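Local coordinates for protein CDP-glucose 4,6-dehydratase (Salmonella enterica subsp. enterica serovar Typhi, PDB 1WVG) that catalyses the NAD-dependent dehydration of CDP-D-glucose to CDP-4-dehydro-6-deoxy-D-glucose, a step in making CDP-3,6-dideoxy-D-mannose for the lipopolysaccharide O-antigen, at residues 22-27 with 234-239. Residues are numbered along the deposited sequence; the frame is centred on the assembly and turned at random.
Sequences GSWLSL and HVLEPL
Trp24, Leu25, Val235, Leu236 and Leu239 make a buried apolar contact near the centre of the chain, between helix 20-31 and the turn and start of the helix that follows strand 232-234. The indole of Trp24 does most of the work. Val235 sets CG1 over one face of the Trp24 indole, a CH-pi contact 3.9 Å from the centroid of the five-membered ring and 10° off the normal. That methyl sits between the backbone N and the carbonyl carbon of Val235 (chi1 61°), while CG2 lies 4.0 Å from Trp24 CD1. At the six-membered ring, Leu236 CD2 comes in obliquely, 4.0 Å from CE3 of Trp24. The indole NE1 is hydrogen-bonded to Gly199 O, which probably helps fix how the ring is turned. In this Rossmann-fold dehydratase, helix 20-31 follows strand 11-15 of the parallel sheet; bound ADP-ribose lies about 7 Å from the Val235 side chain. Further along, Leu239 rests CD1 on helix 20-31, 3.6 Å from the backbone N of Leu25 and 3.7 Å from Trp24 CB. Within 234-239, Leu236 N lies in the plane of the His234 ring and gives ND1 a nearly straight capping bond (2.9 Å, 171°); His234 NE2 is hydrogen-bonded to Glu349 OE1.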
ATOM      1  N   GLY A  22       2.861 -34.786  -5.766  1.00 16.60           N
ATOM      2  CA  GLY A  22       2.207 -35.803  -4.953  1.00 18.90           C
ATOM      3  C   GLY A  22       3.006 -37.061  -4.772  1.00 24.51           C
ATOM      4  O   GLY A  22       3.136 -37.606  -3.660  1.00 24.00           O
ATOM      5  N   SER A  23       3.530 -37.518  -5.911  1.00 20.77           N
ATOM      6  CA  SER A  23       4.307 -38.738  -5.931  1.00 18.43           C
ATOM      7  C   SER A  23       5.553 -38.606  -5.119  1.00 22.17           C
ATOM      8  O   SER A  23       5.935 -39.494  -4.362  1.00 27.60           O
ATOM      9  CB  SER A  23       4.702 -39.088  -7.348  1.00 27.36           C
ATOM     10  OG  SER A  23       3.551 -39.537  -8.005  1.00 32.81           O
ATOM     11  N   TRP A  24       6.209 -37.477  -5.289  1.00 21.99           N
ATOM     12  CA  TRP A  24       7.438 -37.274  -4.534  1.00 25.40           C
ATOM     13  C   TRP A  24       7.120 -37.160  -3.048  1.00 26.18           C
ATOM     14  O   TRP A  24       7.822 -37.694  -2.168  1.00 21.06           O
ATOM     15  CB  TRP A  24       8.191 -36.041  -5.035  1.00 23.50           C
ATOM     16  CG  TRP A  24       9.049 -36.227  -6.257  1.00 20.23           C
ATOM     17  CD1 TRP A  24       8.759 -35.796  -7.510  1.00 23.74           C
ATOM     18  CD2 TRP A  24      10.352 -36.805  -6.329  1.00 19.39           C
ATOM     19  NE1 TRP A  24       9.793 -36.082  -8.384  1.00 26.93           N
ATOM     20  CE2 TRP A  24      10.801 -36.688  -7.679  1.00 25.17           C
ATOM     21  CE3 TRP A  24      11.165 -37.447  -5.408  1.00 20.59           C
ATOM     22  CZ2 TRP A  24      12.058 -37.171  -8.103  1.00 25.14           C
ATOM     23  CZ3 TRP A  24      12.410 -37.910  -5.823  1.00 26.03           C
ATOM     24  CH2 TRP A  24      12.865 -37.772  -7.144  1.00 22.71           C
ATOM     25  N   LEU A  25       6.022 -36.470  -2.792  1.00 19.46           N
ATOM     26  CA  LEU A  25       5.630 -36.329  -1.400  1.00 28.15           C
ATOM     27  C   LEU A  25       5.236 -37.669  -0.800  1.00 29.51           C
ATOM     28  O   LEU A  25       5.682 -38.067   0.287  1.00 27.85           O
ATOM     29  CB  LEU A  25       4.461 -35.318  -1.213  1.00 27.63           C
ATOM     30  CG  LEU A  25       4.105 -35.109   0.263  1.00 27.65           C
ATOM     31  CD1 LEU A  25       5.313 -34.607   1.046  1.00 18.22           C
ATOM     32  CD2 LEU A  25       2.933 -34.148   0.403  1.00 25.07           C
ATOM     33  N   SER A  26       4.360 -38.362  -1.507  1.00 17.60           N
ATOM     34  CA  SER A  26       3.928 -39.652  -0.960  1.00 23.13           C
ATOM     35  C   SER A  26       5.092 -40.614  -0.704  1.00 22.93           C
ATOM     36  O   SER A  26       5.210 -41.312   0.316  1.00 25.07           O
ATOM     37  CB  SER A  26       2.876 -40.266  -1.861  1.00 35.80           C
ATOM     38  OG  SER A  26       1.835 -39.332  -2.055  1.00 25.44           O
ATOM     39  N   LEU A  27       5.984 -40.634  -1.668  1.00 20.95           N
ATOM     40  CA  LEU A  27       7.145 -41.442  -1.538  1.00 19.20           C
ATOM     41  C   LEU A  27       7.938 -41.057  -0.288  1.00 27.81           C
ATOM     42  O   LEU A  27       8.268 -41.890   0.571  1.00 22.27           O
ATOM     43  CB  LEU A  27       7.991 -41.196  -2.759  1.00 19.88           C
ATOM     44  CG  LEU A  27       9.171 -42.131  -2.761  1.00 28.19           C
ATOM     45  CD1 LEU A  27       8.649 -43.554  -2.642  1.00 30.61           C
ATOM     46  CD2 LEU A  27       9.883 -41.988  -4.105  1.00 43.13           C
ATOM     47  N   HIS A 234      14.321 -27.279  -6.976  1.00 19.15           N
ATOM     48  CA  HIS A 234      14.141 -28.709  -6.908  1.00 25.58           C
ATOM     49  C   HIS A 234      12.837 -29.005  -6.183  1.00 32.58           C
ATOM     50  O   HIS A 234      12.539 -28.456  -5.118  1.00 20.92           O
ATOM     51  CB  HIS A 234      15.293 -29.410  -6.129  1.00 26.83           C
ATOM     52  CG  HIS A 234      15.305 -30.893  -6.403  1.00 28.42           C
ATOM     53  ND1 HIS A 234      14.388 -31.741  -5.819  1.00 31.54           N
ATOM     54  CD2 HIS A 234      16.068 -31.631  -7.254  1.00 30.53           C
ATOM     55  CE1 HIS A 234      14.618 -32.960  -6.285  1.00 31.94           C
ATOM     56  NE2 HIS A 234      15.627 -32.930  -7.152  1.00 29.44           N
ATOM     57  N   VAL A 235      12.088 -29.919  -6.756  1.00 23.08           N
ATOM     58  CA  VAL A 235      10.809 -30.322  -6.220  1.00 21.04           C
ATOM     59  C   VAL A 235      10.873 -30.651  -4.735  1.00 19.24           C
ATOM     60  O   VAL A 235       9.912 -30.448  -4.011  1.00 24.17           O
ATOM     61  CB  VAL A 235      10.218 -31.478  -7.078  1.00 23.26           C
ATOM     62  CG1 VAL A 235      11.114 -32.715  -7.078  1.00 23.10           C
ATOM     63  CG2 VAL A 235       8.784 -31.836  -6.679  1.00 23.18           C
ATOM     64  N   LEU A 236      11.996 -31.195  -4.267  1.00 16.57           N
ATOM     65  CA  LEU A 236      12.112 -31.581  -2.843  1.00 18.68           C
ATOM     66  C   LEU A 236      12.166 -30.397  -1.878  1.00 32.11           C
ATOM     67  O   LEU A 236      11.869 -30.520  -0.687  1.00 24.69           O
ATOM     68  CB  LEU A 236      13.282 -32.540  -2.549  1.00 18.32           C
ATOM     69  CG  LEU A 236      13.154 -33.891  -3.261  1.00 21.85           C
ATOM     70  CD1 LEU A 236      14.394 -34.736  -3.003  1.00 19.16           C
ATOM     71  CD2 LEU A 236      11.939 -34.603  -2.680  1.00 24.01           C
ATOM     72  N   GLU A 237      12.548 -29.235  -2.402  1.00 23.99           N
ATOM     73  CA  GLU A 237      12.639 -28.041  -1.570  1.00 20.29           C
ATOM     74  C   GLU A 237      11.350 -27.579  -0.889  1.00 17.33           C
ATOM     75  O   GLU A 237      11.303 -27.471   0.341  1.00 24.61           O
ATOM     76  CB  GLU A 237      13.328 -26.917  -2.344  1.00 22.21           C
ATOM     77  CG  GLU A 237      14.655 -27.435  -2.928  1.00 25.52           C
ATOM     78  CD  GLU A 237      15.845 -26.989  -2.127  1.00 44.85           C
ATOM     79  OE1 GLU A 237      15.897 -27.061  -0.911  1.00 36.20           O
ATOM     80  OE2 GLU A 237      16.793 -26.479  -2.872  1.00 31.22           O
ATOM     81  N   PRO A 238      10.304 -27.291  -1.667  1.00 19.45           N
ATOM     82  CA  PRO A 238       9.067 -26.838  -1.071  1.00 17.49           C
ATOM     83  C   PRO A 238       8.468 -27.979  -0.287  1.00 19.53           C
ATOM     84  O   PRO A 238       7.913 -27.758   0.776  1.00 18.95           O
ATOM     85  CB  PRO A 238       8.144 -26.459  -2.221  1.00 21.54           C
ATOM     86  CG  PRO A 238       8.725 -27.074  -3.491  1.00 15.85           C
ATOM     87  CD  PRO A 238      10.142 -27.481  -3.143  1.00 19.38           C
ATOM     88  N   LEU A 239       8.604 -29.223  -0.809  1.00 17.57           N
ATOM     89  CA  LEU A 239       8.095 -30.379  -0.085  1.00 13.74           C
ATOM     90  C   LEU A 239       8.577 -30.376   1.361  1.00 15.41           C
ATOM     91  O   LEU A 239       7.821 -30.622   2.292  1.00 21.20           O
ATOM     92  CB  LEU A 239       8.502 -31.703  -0.752  1.00 17.92           C
ATOM     93  CG  LEU A 239       7.641 -31.934  -1.999  1.00 23.87           C
ATOM     94  CD1 LEU A 239       7.751 -33.368  -2.522  1.00 17.47           C
ATOM     95  CD2 LEU A 239       6.211 -31.571  -1.661  1.00 50.85           C
TER